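Local coordinates for spectinomycin 9-adenylyltransferase (Enterococcus faecalis, PDB 6SXJ), which catalyses the ATP-dependent adenylylation of spectinomycin, giving 9-O-adenylylspectinomycin and diphosphate, and so makes bacteria resistant to this antibiotic, at residues L188-L193 with G198-K203; A211-L216 with N249-K254; I222-R227 with E232-T237. All coordinates share one frame; numbering follows the deposited sequence.

Interaction 1: L188-L193 with G198-K203; sequences LCRMIL and GKIIPK
Leu193 and Ile201 make the tight part of this contact: CD1 of Leu193 meets CD1 of Ile201 at 3.3 Å, closer than two methyl groups usually pack, and the two side chains cross at about a right angle. Ile201 gets there because its CG1 lies between the backbone N and the carbonyl carbon (chi1 84°), which swings the delta methyl toward the helix although the CB starts off to one side. Both are branched aliphatic residues, suited to a place where Ala206 of helix 203-212 also touches each of them. The aliphatic part of Arg190 packs just as closely on the loop backbone, its CG 3.4 Å from Ile201 O. The loop connects two successive helices, 181-196 and 203-212, of the C-terminal domain of aminoglycoside adenylyltransferases: Gly198 takes a positive phi (135°) that other residues rarely tolerate, and Pro202, at an N-cap position, leads into the second helix. Toward solvent the packing is looser. A bend at chi3 leaves the guanidinium end of Arg190 beside Ile200, NH1 3.7 Å from Ile200 CG2. No hydrogen bond joins the two segments, and the exposed side chain of Lys199 leads away from the helix, its amine well suited to water.

Interaction 2: A211-L216 with N249-K254; sequences AESSPL and NNRLKK
Arg251 reaches from helix 241-253 to Ser213, in the turn where helix 203-212 ends in the helical C-terminal domain; Ser214 is met mainly through Tyr247. The contact is small, burying 91 Å² in all, and the nearest CA atoms, those of Ser214 and Arg251, stand 9.6 Å apart; a long side chain is therefore needed to span the gap. The CG of Arg251 points away from the backbone N (chi1 -168°), carrying the chain off the helix, and a bend at chi3 turns the guanidinium to the serines. By van der Waals approach, Arg251 NH2 lies 3.3 Å from Ser213 CB. Among the polar atoms, Ser213 O sits at the guanidinium edge, in its plane. Arg251 NH2 and Ser213 OG are 3.2 Å apart, but the angle is poor and no hydrogen bond forms. The OG atoms of Ser213 and Ser214 bond instead to Val210 O, a carbonyl in the last turn of the helix, so a short hydroxyl side chain suits each position. Tyr247 OH bonds to Ser214 OG and also to Arg251 NE, linking the two segments indirectly through one phenol oxygen. Within the turn itself, Ser214 N donates to Ala211 O at 3.1 Å.

Interaction 3: I222-R227 with E232-T237; sequences ILLAVR and ENIEWT
Arg227, in the last turn of helix 216-229, forms a salt bridge with Glu232 in the loop that leads on to helix 241-253, in the helical C-terminal domain. A single carboxylate oxygen, Glu232 OE1, takes both contacts: Arg227 NE at 2.8 Å and Arg227 NH2 at a very short 2.5 Å, whose exact length is doubtful. The arginine chain bends at chi3, bringing both nitrogens round to this oxygen. Both hydrogen bonds are weak, with N-H...O angles of 119° and 124°, and the guanidinium and carboxylate planes stand 42° apart. Opposite charges on long, exposed side chains suit this outer edge. Next comes Ile234, whose CD1 lies over one face of the guanidinium, 3.7 Å from Arg227 NH2, while its CG1 packs on Leu224 O at 3.5 Å. Leu224 adds a looser apolar neighbour. Deeper in, Trp236 turns the benzene end of its indole toward the helix, with Ala225 CA in plane at the ring edge; the small methyl of Ala225 lets this broad ring approach the backbone. The indole is placed by Ile234 CG2, centred over one of its faces, and by a weak hydrogen bond between NE1 and Thr182 OG1. Trp236 CH2 comes to 3.7 Å from Ala225 CB.

How the interactions relate
All three contacts lie in the helical C-terminal domain, and its helices join them. Interactions 1 and 2 have centres about 12 Å apart and share a packed seam: Ile192 CG2 touches Arg251 NH1 at 3.7 Å, and the side chains of Leu188 and Met191 rest on Leu252. Interaction 3 lies about 18 Å from interaction 2 and about 19 Å from interaction 1, measured between centres. Along the chain it is nested inside the loop that interaction 2 closes. Ile222 ties it to both: its CG2 lies 3.5 Å from Ala211 CB, and its CD1 lies 3.8 Å from Cys189 SG. This packing of buried Cys189 and Ile222 connects the helices that bear interactions 1 and 3.

Interaction 1: L188-L193 with G198-K203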
ATOM      1  N   LEU A 188      10.860  -6.718  -0.736  1.00 75.15           N
ATOM      2  CA  LEU A 188      11.399  -7.721  -1.647  1.00 66.62           C
ATOM      3  C   LEU A 188      10.990  -9.125  -1.222  1.00 66.09           C
ATOM      4  O   LEU A 188      10.674  -9.971  -2.066  1.00 65.93           O
ATOM      5  CB  LEU A 188      12.921  -7.609  -1.708  1.00 62.36           C
ATOM      6  CG  LEU A 188      13.521  -6.434  -2.485  1.00 62.78           C
ATOM      7  CD1 LEU A 188      15.005  -6.335  -2.179  1.00 57.81           C
ATOM      8  CD2 LEU A 188      13.292  -6.574  -3.960  1.00 64.52           C
ATOM      9  N   CYS A 189      11.003  -9.399   0.085  1.00 61.81           N
ATOM     10  CA  CYS A 189      10.537 -10.699   0.565  1.00 68.34           C
ATOM     11  C   CYS A 189       9.071 -10.913   0.208  1.00 63.83           C
ATOM     12  O   CYS A 189       8.693 -11.964  -0.325  1.00 62.53           O
ATOM     13  CB  CYS A 189      10.745 -10.806   2.073  1.00 68.80           C
ATOM     14  SG  CYS A 189      12.468 -10.960   2.575  1.00 63.89           S
ATOM     15  N   ARG A 190       8.224  -9.925   0.506  1.00 70.27           N
ATOM     16  CA  ARG A 190       6.849  -9.952   0.020  1.00 69.34           C
ATOM     17  C   ARG A 190       6.826 -10.128  -1.497  1.00 72.55           C
ATOM     18  O   ARG A 190       6.103 -10.978  -2.025  1.00 69.86           O
ATOM     19  CB  ARG A 190       6.123  -8.666   0.430  1.00 75.97           C
ATOM     20  CG  ARG A 190       4.612  -8.700   0.222  1.00 87.86           C
ATOM     21  CD  ARG A 190       3.975  -7.324   0.404  1.00 92.67           C
ATOM     22  NE  ARG A 190       4.353  -6.370  -0.642  1.00105.47           N
ATOM     23  CZ  ARG A 190       3.922  -6.412  -1.902  1.00 94.79           C
ATOM     24  NH1 ARG A 190       3.092  -7.368  -2.301  1.00 81.28           N
ATOM     25  NH2 ARG A 190       4.327  -5.490  -2.768  1.00 86.85           N
ATOM     26  N   MET A 191       7.640  -9.330  -2.200  1.00 75.29           N
ATOM     27  CA  MET A 191       7.670  -9.374  -3.665  1.00 69.41           C
ATOM     28  C   MET A 191       7.931 -10.777  -4.178  1.00 66.64           C
ATOM     29  O   MET A 191       7.356 -11.198  -5.193  1.00 64.12           O
ATOM     30  CB  MET A 191       8.762  -8.450  -4.188  1.00 65.71           C
ATOM     31  CG  MET A 191       8.433  -6.980  -4.207  1.00 59.86           C
ATOM     32  SD  MET A 191       9.684  -6.133  -5.165  1.00 79.36           S
ATOM     33  CE  MET A 191       8.946  -4.529  -5.424  1.00 77.56           C
ATOM     34  N   ILE A 192       8.803 -11.527  -3.504  1.00 68.68           N
ATOM     35  CA  ILE A 192       9.208 -12.842  -3.982  1.00 70.97           C
ATOM     36  C   ILE A 192       8.066 -13.839  -3.825  1.00 73.98           C
ATOM     37  O   ILE A 192       7.738 -14.595  -4.745  1.00 74.56           O
ATOM     38  CB  ILE A 192      10.479 -13.308  -3.248  1.00 62.61           C
ATOM     39  CG1 ILE A 192      11.702 -12.568  -3.803  1.00 73.08           C
ATOM     40  CG2 ILE A 192      10.641 -14.811  -3.385  1.00 65.39           C
ATOM     41  CD1 ILE A 192      12.907 -12.630  -2.903  1.00 67.27           C
ATOM     42  N   LEU A 193       7.423 -13.823  -2.656  1.00 78.09           N
ATOM     43  CA  LEU A 193       6.303 -14.723  -2.419  1.00 78.55           C
ATOM     44  C   LEU A 193       5.233 -14.570  -3.485  1.00 83.58           C
ATOM     45  O   LEU A 193       4.869 -15.551  -4.140  1.00 86.78           O
ATOM     46  CB  LEU A 193       5.727 -14.475  -1.031  1.00 83.70           C
ATOM     47  CG  LEU A 193       6.560 -15.105   0.087  1.00 82.16           C
ATOM     48  CD1 LEU A 193       6.008 -14.792   1.467  1.00 75.83           C
ATOM     49  CD2 LEU A 193       6.697 -16.600  -0.115  1.00 69.86           C
ATOM     50  N   GLY A 198       1.409 -16.781  -5.631  1.00 96.72           N
ATOM     51  CA  GLY A 198       0.402 -15.973  -6.290  1.00 93.45           C
ATOM     52  C   GLY A 198      -0.357 -15.057  -5.351  1.00 96.57           C
ATOM     53  O   GLY A 198      -1.174 -14.244  -5.792  1.00 97.78           O
ATOM     54  N   LYS A 199      -0.089 -15.172  -4.056  1.00 97.02           N
ATOM     55  CA  LYS A 199      -0.829 -14.448  -3.036  1.00 98.48           C
ATOM     56  C   LYS A 199       0.052 -13.384  -2.393  1.00 95.75           C
ATOM     57  O   LYS A 199       1.270 -13.545  -2.281  1.00 98.05           O
ATOM     58  CB  LYS A 199      -1.353 -15.404  -1.955  1.00103.52           C
ATOM     59  CG  LYS A 199      -1.488 -16.859  -2.398  1.00105.48           C
ATOM     60  CD  LYS A 199      -1.998 -17.755  -1.261  1.00109.53           C
ATOM     61  CE  LYS A 199      -3.413 -17.379  -0.830  1.00103.17           C
ATOM     62  NZ  LYS A 199      -4.156 -18.524  -0.223  1.00103.19           N
ATOM     63  N   ILE A 200      -0.580 -12.289  -1.976  1.00 89.87           N
ATOM     64  CA  ILE A 200       0.092 -11.239  -1.221  1.00 90.46           C
ATOM     65  C   ILE A 200      -0.091 -11.528   0.259  1.00 92.76           C
ATOM     66  O   ILE A 200      -1.130 -12.045   0.680  1.00101.40           O
ATOM     67  CB  ILE A 200      -0.457  -9.846  -1.585  1.00 84.76           C
ATOM     68  CG1 ILE A 200      -0.108  -9.503  -3.031  1.00 76.65           C
ATOM     69  CG2 ILE A 200       0.105  -8.787  -0.643  1.00 86.18           C
ATOM     70  CD1 ILE A 200      -0.829  -8.286  -3.557  1.00 66.44           C
ATOM     71  N   ILE A 201       0.922 -11.202   1.059  1.00 85.63           N
ATOM     72  CA  ILE A 201       0.838 -11.405   2.505  1.00 93.38           C
ATOM     73  C   ILE A 201       1.586 -10.286   3.224  1.00 89.04           C
ATOM     74  O   ILE A 201       2.297  -9.502   2.578  1.00 88.40           O
ATOM     75  CB  ILE A 201       1.379 -12.786   2.915  1.00 89.85           C
ATOM     76  CG1 ILE A 201       2.900 -12.743   3.082  1.00 91.05           C
ATOM     77  CG2 ILE A 201       0.990 -13.855   1.898  1.00 82.48           C
ATOM     78  CD1 ILE A 201       3.510 -14.081   3.460  1.00 88.71           C
ATOM     79  N   PRO A 202       1.472 -10.185   4.549  1.00 86.53           N
ATOM     80  CA  PRO A 202       2.088  -9.058   5.259  1.00 82.24           C
ATOM     81  C   PRO A 202       3.601  -9.184   5.306  1.00 84.84           C
ATOM     82  O   PRO A 202       4.172 -10.272   5.210  1.00 80.71           O
ATOM     83  CB  PRO A 202       1.484  -9.132   6.669  1.00 84.18           C
ATOM     84  CG  PRO A 202       0.395 -10.185   6.608  1.00 88.45           C
ATOM     85  CD  PRO A 202       0.759 -11.088   5.469  1.00 96.35           C
ATOM     86  N   LYS A 203       4.249  -8.030   5.478  1.00 81.46           N
ATOM     87  CA  LYS A 203       5.706  -7.979   5.429  1.00 81.95           C
ATOM     88  C   LYS A 203       6.327  -8.888   6.484  1.00 86.66           C
ATOM     89  O   LYS A 203       7.172  -9.736   6.171  1.00 84.51           O
ATOM     90  CB  LYS A 203       6.188  -6.540   5.622  1.00 79.24           C
ATOM     91  CG  LYS A 203       5.596  -5.535   4.657  1.00 79.39           C
ATOM     92  CD  LYS A 203       5.972  -4.112   5.063  1.00 83.72           C
ATOM     93  CE  LYS A 203       6.724  -3.400   3.952  1.00 80.85           C
ATOM     94  NZ  LYS A 203       7.393  -2.156   4.430  1.00 98.12           N
TER

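Interaction 2: A211-L216 with N249-K254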
ATOM      1  N   ALA A 211      13.164 -15.662   4.850  1.00 68.60           N
ATOM      2  CA  ALA A 211      14.405 -15.865   5.591  1.00 71.02           C
ATOM      3  C   ALA A 211      14.691 -17.349   5.786  1.00 76.08           C
ATOM      4  O   ALA A 211      15.851 -17.778   5.744  1.00 75.51           O
ATOM      5  CB  ALA A 211      14.331 -15.149   6.940  1.00 66.66           C
ATOM      6  N   GLU A 212      13.643 -18.149   5.992  1.00 77.48           N
ATOM      7  CA  GLU A 212      13.817 -19.586   6.180  1.00 82.61           C
ATOM      8  C   GLU A 212      14.494 -20.217   4.972  1.00 79.48           C
ATOM      9  O   GLU A 212      15.352 -21.096   5.120  1.00 73.82           O
ATOM     10  CB  GLU A 212      12.452 -20.232   6.450  1.00 80.13           C
ATOM     11  CG  GLU A 212      12.300 -21.685   6.021  1.00 87.78           C
ATOM     12  CD  GLU A 212      10.938 -22.262   6.417  1.00 99.57           C
ATOM     13  OE1 GLU A 212      10.092 -21.496   6.928  1.00 93.14           O
ATOM     14  OE2 GLU A 212      10.714 -23.478   6.224  1.00104.24           O
ATOM     15  N   SER A 213      14.137 -19.772   3.770  1.00 79.06           N
ATOM     16  CA  SER A 213      14.665 -20.337   2.538  1.00 73.72           C
ATOM     17  C   SER A 213      15.941 -19.647   2.072  1.00 77.45           C
ATOM     18  O   SER A 213      16.322 -19.801   0.903  1.00 77.38           O
ATOM     19  CB  SER A 213      13.607 -20.251   1.439  1.00 80.65           C
ATOM     20  OG  SER A 213      13.017 -18.961   1.426  1.00 81.67           O
ATOM     21  N   SER A 214      16.615 -18.909   2.955  1.00 77.89           N
ATOM     22  CA  SER A 214      17.705 -18.030   2.557  1.00 65.30           C
ATOM     23  C   SER A 214      18.994 -18.350   3.308  1.00 67.92           C
ATOM     24  O   SER A 214      18.955 -18.758   4.472  1.00 72.46           O
ATOM     25  CB  SER A 214      17.323 -16.565   2.811  1.00 60.20           C
ATOM     26  OG  SER A 214      16.329 -16.133   1.893  1.00 69.94           O
ATOM     27  N   PRO A 215      20.154 -18.166   2.667  1.00 72.44           N
ATOM     28  CA  PRO A 215      21.422 -18.447   3.353  1.00 62.18           C
ATOM     29  C   PRO A 215      21.561 -17.648   4.639  1.00 69.67           C
ATOM     30  O   PRO A 215      21.113 -16.503   4.740  1.00 69.11           O
ATOM     31  CB  PRO A 215      22.481 -18.042   2.321  1.00 62.10           C
ATOM     32  CG  PRO A 215      21.796 -18.219   1.002  1.00 64.27           C
ATOM     33  CD  PRO A 215      20.359 -17.827   1.249  1.00 63.36           C
ATOM     34  N   LEU A 216      22.215 -18.271   5.623  1.00 65.15           N
ATOM     35  CA  LEU A 216      22.250 -17.758   6.989  1.00 69.90           C
ATOM     36  C   LEU A 216      22.468 -16.250   7.057  1.00 72.96           C
ATOM     37  O   LEU A 216      21.674 -15.526   7.671  1.00 70.13           O
ATOM     38  CB  LEU A 216      23.350 -18.484   7.777  1.00 67.23           C
ATOM     39  CG  LEU A 216      23.673 -17.926   9.166  1.00 72.46           C
ATOM     40  CD1 LEU A 216      22.521 -18.225  10.134  1.00 72.61           C
ATOM     41  CD2 LEU A 216      24.986 -18.486   9.699  1.00 67.87           C
ATOM     42  N   ASN A 249      17.121  -9.550  -4.674  1.00 54.99           N
ATOM     43  CA  ASN A 249      16.828  -9.088  -6.026  1.00 62.59           C
ATOM     44  C   ASN A 249      17.122 -10.179  -7.050  1.00 62.61           C
ATOM     45  O   ASN A 249      16.293 -10.478  -7.917  1.00 55.51           O
ATOM     46  CB  ASN A 249      17.638  -7.826  -6.328  1.00 59.75           C
ATOM     47  CG  ASN A 249      17.205  -7.151  -7.614  1.00 62.05           C
ATOM     48  OD1 ASN A 249      16.016  -6.945  -7.851  1.00 69.97           O
ATOM     49  ND2 ASN A 249      18.170  -6.809  -8.454  1.00 71.12           N
ATOM     50  N   ASN A 250      18.308 -10.785  -6.972  1.00 62.56           N
ATOM     51  CA  ASN A 250      18.642 -11.853  -7.907  1.00 66.56           C
ATOM     52  C   ASN A 250      17.676 -13.025  -7.760  1.00 66.70           C
ATOM     53  O   ASN A 250      17.141 -13.528  -8.753  1.00 70.08           O
ATOM     54  CB  ASN A 250      20.091 -12.292  -7.698  1.00 65.34           C
ATOM     55  CG  ASN A 250      21.090 -11.281  -8.259  1.00 73.59           C
ATOM     56  OD1 ASN A 250      22.008 -10.842  -7.560  1.00 76.32           O
ATOM     57  ND2 ASN A 250      20.910 -10.904  -9.524  1.00 66.02           N
ATOM     58  N   ARG A 251      17.427 -13.462  -6.522  1.00 61.21           N
ATOM     59  CA  ARG A 251      16.401 -14.478  -6.288  1.00 68.83           C
ATOM     60  C   ARG A 251      15.090 -14.100  -6.967  1.00 72.41           C
ATOM     61  O   ARG A 251      14.431 -14.944  -7.586  1.00 69.39           O
ATOM     62  CB  ARG A 251      16.196 -14.654  -4.783  1.00 64.06           C
ATOM     63  CG  ARG A 251      15.377 -15.857  -4.352  1.00 74.58           C
ATOM     64  CD  ARG A 251      14.996 -15.690  -2.884  1.00 68.94           C
ATOM     65  NE  ARG A 251      14.887 -16.945  -2.152  1.00 87.09           N
ATOM     66  CZ  ARG A 251      13.937 -17.850  -2.360  1.00 91.35           C
ATOM     67  NH1 ARG A 251      13.020 -17.648  -3.297  1.00 91.44           N
ATOM     68  NH2 ARG A 251      13.910 -18.962  -1.637  1.00102.55           N
ATOM     69  N   LEU A 252      14.705 -12.825  -6.874  1.00 68.86           N
ATOM     70  CA  LEU A 252      13.468 -12.372  -7.499  1.00 66.76           C
ATOM     71  C   LEU A 252      13.578 -12.379  -9.018  1.00 71.06           C
ATOM     72  O   LEU A 252      12.638 -12.785  -9.710  1.00 69.79           O
ATOM     73  CB  LEU A 252      13.124 -10.973  -6.992  1.00 68.94           C
ATOM     74  CG  LEU A 252      11.959 -10.208  -7.628  1.00 77.30           C
ATOM     75  CD1 LEU A 252      10.655 -10.972  -7.505  1.00 74.49           C
ATOM     76  CD2 LEU A 252      11.843  -8.825  -6.975  1.00 69.43           C
ATOM     77  N   LYS A 253      14.718 -11.939  -9.555  1.00 71.61           N
ATOM     78  CA  LYS A 253      14.883 -11.863 -11.003  1.00 72.85           C
ATOM     79  C   LYS A 253      14.742 -13.220 -11.683  1.00 77.20           C
ATOM     80  O   LYS A 253      14.514 -13.268 -12.896  1.00 80.04           O
ATOM     81  CB  LYS A 253      16.244 -11.250 -11.343  1.00 66.06           C
ATOM     82  CG  LYS A 253      16.274  -9.732 -11.297  1.00 60.27           C
ATOM     83  CD  LYS A 253      17.658  -9.221 -10.891  1.00 67.85           C
ATOM     84  CE  LYS A 253      18.452  -8.705 -12.097  1.00 69.59           C
ATOM     85  NZ  LYS A 253      19.866  -8.360 -11.729  1.00 70.77           N
ATOM     86  N   LYS A 254      14.881 -14.319 -10.940  1.00 74.09           N
ATOM     87  CA  LYS A 254      14.606 -15.653 -11.460  1.00 75.32           C
ATOM     88  C   LYS A 254      13.124 -16.004 -11.410  1.00 90.11           C
ATOM     89  O   LYS A 254      12.776 -17.183 -11.550  1.00 92.01           O
ATOM     90  CB  LYS A 254      15.405 -16.702 -10.681  1.00 76.43           C
ATOM     91  CG  LYS A 254      16.845 -16.320 -10.386  1.00 81.17           C
ATOM     92  CD  LYS A 254      17.589 -15.918 -11.658  1.00 83.13           C
ATOM     93  CE  LYS A 254      17.977 -14.441 -11.638  1.00 82.17           C
ATOM     94  NZ  LYS A 254      18.071 -13.846 -13.011  1.00 81.68           N
TER

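Interaction 3: I222-R227 with E232-T237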
ATOM      1  N   ILE A 222      17.475 -10.568   7.431  1.00 62.31           N
ATOM      2  CA  ILE A 222      16.047 -10.478   7.151  1.00 62.03           C
ATOM      3  C   ILE A 222      15.247 -10.505   8.448  1.00 82.32           C
ATOM      4  O   ILE A 222      14.270  -9.761   8.610  1.00 80.48           O
ATOM      5  CB  ILE A 222      15.618 -11.610   6.198  1.00 63.48           C
ATOM      6  CG1 ILE A 222      16.175 -11.353   4.790  1.00 62.55           C
ATOM      7  CG2 ILE A 222      14.096 -11.727   6.173  1.00 51.02           C
ATOM      8  CD1 ILE A 222      15.808 -12.415   3.757  1.00 58.73           C
ATOM      9  N   LEU A 223      15.633 -11.374   9.386  1.00 75.10           N
ATOM     10  CA  LEU A 223      14.940 -11.440  10.664  1.00 79.07           C
ATOM     11  C   LEU A 223      15.200 -10.197  11.508  1.00 81.84           C
ATOM     12  O   LEU A 223      14.332  -9.787  12.286  1.00 78.06           O
ATOM     13  CB  LEU A 223      15.357 -12.703  11.408  1.00 68.15           C
ATOM     14  CG  LEU A 223      14.764 -13.981  10.813  1.00 69.82           C
ATOM     15  CD1 LEU A 223      15.373 -15.215  11.459  1.00 70.89           C
ATOM     16  CD2 LEU A 223      13.245 -13.986  10.963  1.00 81.16           C
ATOM     17  N   LEU A 224      16.372  -9.575  11.363  1.00 78.57           N
ATOM     18  CA  LEU A 224      16.608  -8.303  12.035  1.00 81.66           C
ATOM     19  C   LEU A 224      15.765  -7.183  11.438  1.00 87.67           C
ATOM     20  O   LEU A 224      15.587  -6.145  12.086  1.00 87.60           O
ATOM     21  CB  LEU A 224      18.096  -7.946  11.981  1.00 82.59           C
ATOM     22  CG  LEU A 224      18.851  -8.440  13.220  1.00 94.49           C
ATOM     23  CD1 LEU A 224      19.240  -9.913  13.068  1.00 85.50           C
ATOM     24  CD2 LEU A 224      20.073  -7.582  13.516  1.00 86.82           C
ATOM     25  N   ALA A 225      15.232  -7.377  10.228  1.00 86.47           N
ATOM     26  CA  ALA A 225      14.291  -6.415   9.662  1.00 85.40           C
ATOM     27  C   ALA A 225      12.888  -6.611  10.234  1.00 85.91           C
ATOM     28  O   ALA A 225      12.172  -5.633  10.476  1.00 82.29           O
ATOM     29  CB  ALA A 225      14.268  -6.538   8.137  1.00 79.87           C
ATOM     30  N   VAL A 226      12.481  -7.864  10.458  1.00 81.91           N
ATOM     31  CA  VAL A 226      11.178  -8.125  11.067  1.00 82.58           C
ATOM     32  C   VAL A 226      11.052  -7.365  12.383  1.00 82.97           C
ATOM     33  O   VAL A 226      10.062  -6.668  12.631  1.00 86.65           O
ATOM     34  CB  VAL A 226      10.973  -9.636  11.272  1.00 82.72           C
ATOM     35  CG1 VAL A 226       9.666  -9.900  12.014  1.00 72.12           C
ATOM     36  CG2 VAL A 226      10.999 -10.363   9.937  1.00 78.56           C
ATOM     37  N   ARG A 227      12.070  -7.481  13.239  1.00 83.13           N
ATOM     38  CA  ARG A 227      12.015  -6.855  14.557  1.00 91.73           C
ATOM     39  C   ARG A 227      11.791  -5.351  14.448  1.00 98.08           C
ATOM     40  O   ARG A 227      10.904  -4.794  15.107  1.00103.33           O
ATOM     41  CB  ARG A 227      13.305  -7.155  15.324  1.00 90.81           C
ATOM     42  CG  ARG A 227      13.532  -8.632  15.625  1.00 84.10           C
ATOM     43  CD  ARG A 227      14.996  -8.943  15.912  1.00 80.40           C
ATOM     44  NE  ARG A 227      15.623  -7.960  16.793  1.00 89.41           N
ATOM     45  CZ  ARG A 227      16.862  -8.060  17.267  1.00 92.53           C
ATOM     46  NH1 ARG A 227      17.616  -9.104  16.948  1.00 91.31           N
ATOM     47  NH2 ARG A 227      17.350  -7.116  18.062  1.00 94.27           N
ATOM     48  N   GLU A 232      11.392  -2.345  17.314  1.00 97.64           N
ATOM     49  CA  GLU A 232      12.803  -2.387  17.685  1.00100.18           C
ATOM     50  C   GLU A 232      13.697  -1.432  16.903  1.00100.79           C
ATOM     51  O   GLU A 232      13.634  -1.371  15.672  1.00102.61           O
ATOM     52  CB  GLU A 232      13.318  -3.819  17.503  1.00 94.55           C
ATOM     53  CG  GLU A 232      14.305  -4.304  18.542  1.00 94.28           C
ATOM     54  CD  GLU A 232      14.168  -5.794  18.802  1.00 96.47           C
ATOM     55  OE1 GLU A 232      15.182  -6.434  19.155  1.00101.11           O
ATOM     56  OE2 GLU A 232      13.044  -6.325  18.648  1.00 92.46           O
ATOM     57  N   ASN A 233      14.542  -0.692  17.617  1.00100.61           N
ATOM     58  CA  ASN A 233      15.532   0.184  16.996  1.00110.02           C
ATOM     59  C   ASN A 233      16.768  -0.647  16.665  1.00109.49           C
ATOM     60  O   ASN A 233      17.459  -1.128  17.568  1.00111.59           O
ATOM     61  CB  ASN A 233      15.874   1.341  17.928  1.00106.24           C
ATOM     62  CG  ASN A 233      16.613   2.452  17.224  1.00108.53           C
ATOM     63  OD1 ASN A 233      16.027   3.209  16.449  1.00114.79           O
ATOM     64  ND2 ASN A 233      17.912   2.554  17.482  1.00103.35           N
ATOM     65  N   ILE A 234      17.056  -0.805  15.371  1.00110.81           N
ATOM     66  CA  ILE A 234      18.037  -1.778  14.919  1.00106.85           C
ATOM     67  C   ILE A 234      19.350  -1.142  14.464  1.00105.47           C
ATOM     68  O   ILE A 234      20.404  -1.772  14.604  1.00108.44           O
ATOM     69  CB  ILE A 234      17.440  -2.654  13.797  1.00 96.22           C
ATOM     70  CG1 ILE A 234      16.396  -3.620  14.368  1.00 96.89           C
ATOM     71  CG2 ILE A 234      18.539  -3.408  13.063  1.00 96.69           C
ATOM     72  CD1 ILE A 234      16.936  -4.581  15.416  1.00 97.44           C
ATOM     73  N   GLU A 235      19.323   0.069  13.910  1.00100.47           N
ATOM     74  CA  GLU A 235      20.564   0.757  13.574  1.00106.38           C
ATOM     75  C   GLU A 235      21.379  -0.047  12.567  1.00106.26           C
ATOM     76  O   GLU A 235      22.285  -0.798  12.943  1.00106.85           O
ATOM     77  CB  GLU A 235      21.379   1.009  14.845  1.00107.14           C
ATOM     78  CG  GLU A 235      22.651   1.805  14.634  1.00113.67           C
ATOM     79  CD  GLU A 235      23.807   1.270  15.460  1.00127.62           C
ATOM     80  OE1 GLU A 235      24.008   1.758  16.593  1.00130.29           O
ATOM     81  OE2 GLU A 235      24.510   0.356  14.976  1.00136.82           O
ATOM     82  N   TRP A 236      21.073   0.118  11.284  1.00 97.74           N
ATOM     83  CA  TRP A 236      21.677  -0.683  10.230  1.00 94.14           C
ATOM     84  C   TRP A 236      23.050  -0.182   9.797  1.00 94.42           C
ATOM     85  O   TRP A 236      23.605  -0.716   8.829  1.00 91.19           O
ATOM     86  CB  TRP A 236      20.766  -0.707   9.002  1.00 84.31           C
ATOM     87  CG  TRP A 236      19.377  -1.208   9.237  1.00 86.34           C
ATOM     88  CD1 TRP A 236      18.285  -0.468   9.588  1.00 81.84           C
ATOM     89  CD2 TRP A 236      18.924  -2.557   9.104  1.00 78.19           C
ATOM     90  NE1 TRP A 236      17.181  -1.276   9.689  1.00 75.57           N
ATOM     91  CE2 TRP A 236      17.546  -2.565   9.398  1.00 79.00           C
ATOM     92  CE3 TRP A 236      19.550  -3.762   8.768  1.00 79.02           C
ATOM     93  CZ2 TRP A 236      16.785  -3.728   9.365  1.00 75.23           C
ATOM     94  CZ3 TRP A 236      18.793  -4.913   8.740  1.00 73.85           C
ATOM     95  CH2 TRP A 236      17.425  -4.891   9.037  1.00 76.37           C
ATOM     96  N   THR A 237      23.609   0.822  10.473  1.00100.90           N
ATOM     97  CA  THR A 237      24.773   1.516   9.934  1.00101.02           C
ATOM     98  C   THR A 237      25.988   0.613   9.767  1.00 99.22           C
ATOM     99  O   THR A 237      26.932   1.007   9.073  1.00 88.41           O
ATOM    100  CB  THR A 237      25.131   2.708  10.826  1.00 98.82           C
ATOM    101  OG1 THR A 237      25.283   2.271  12.181  1.00104.58           O
ATOM    102  CG2 THR A 237      24.039   3.770  10.755  1.00100.23           C
TER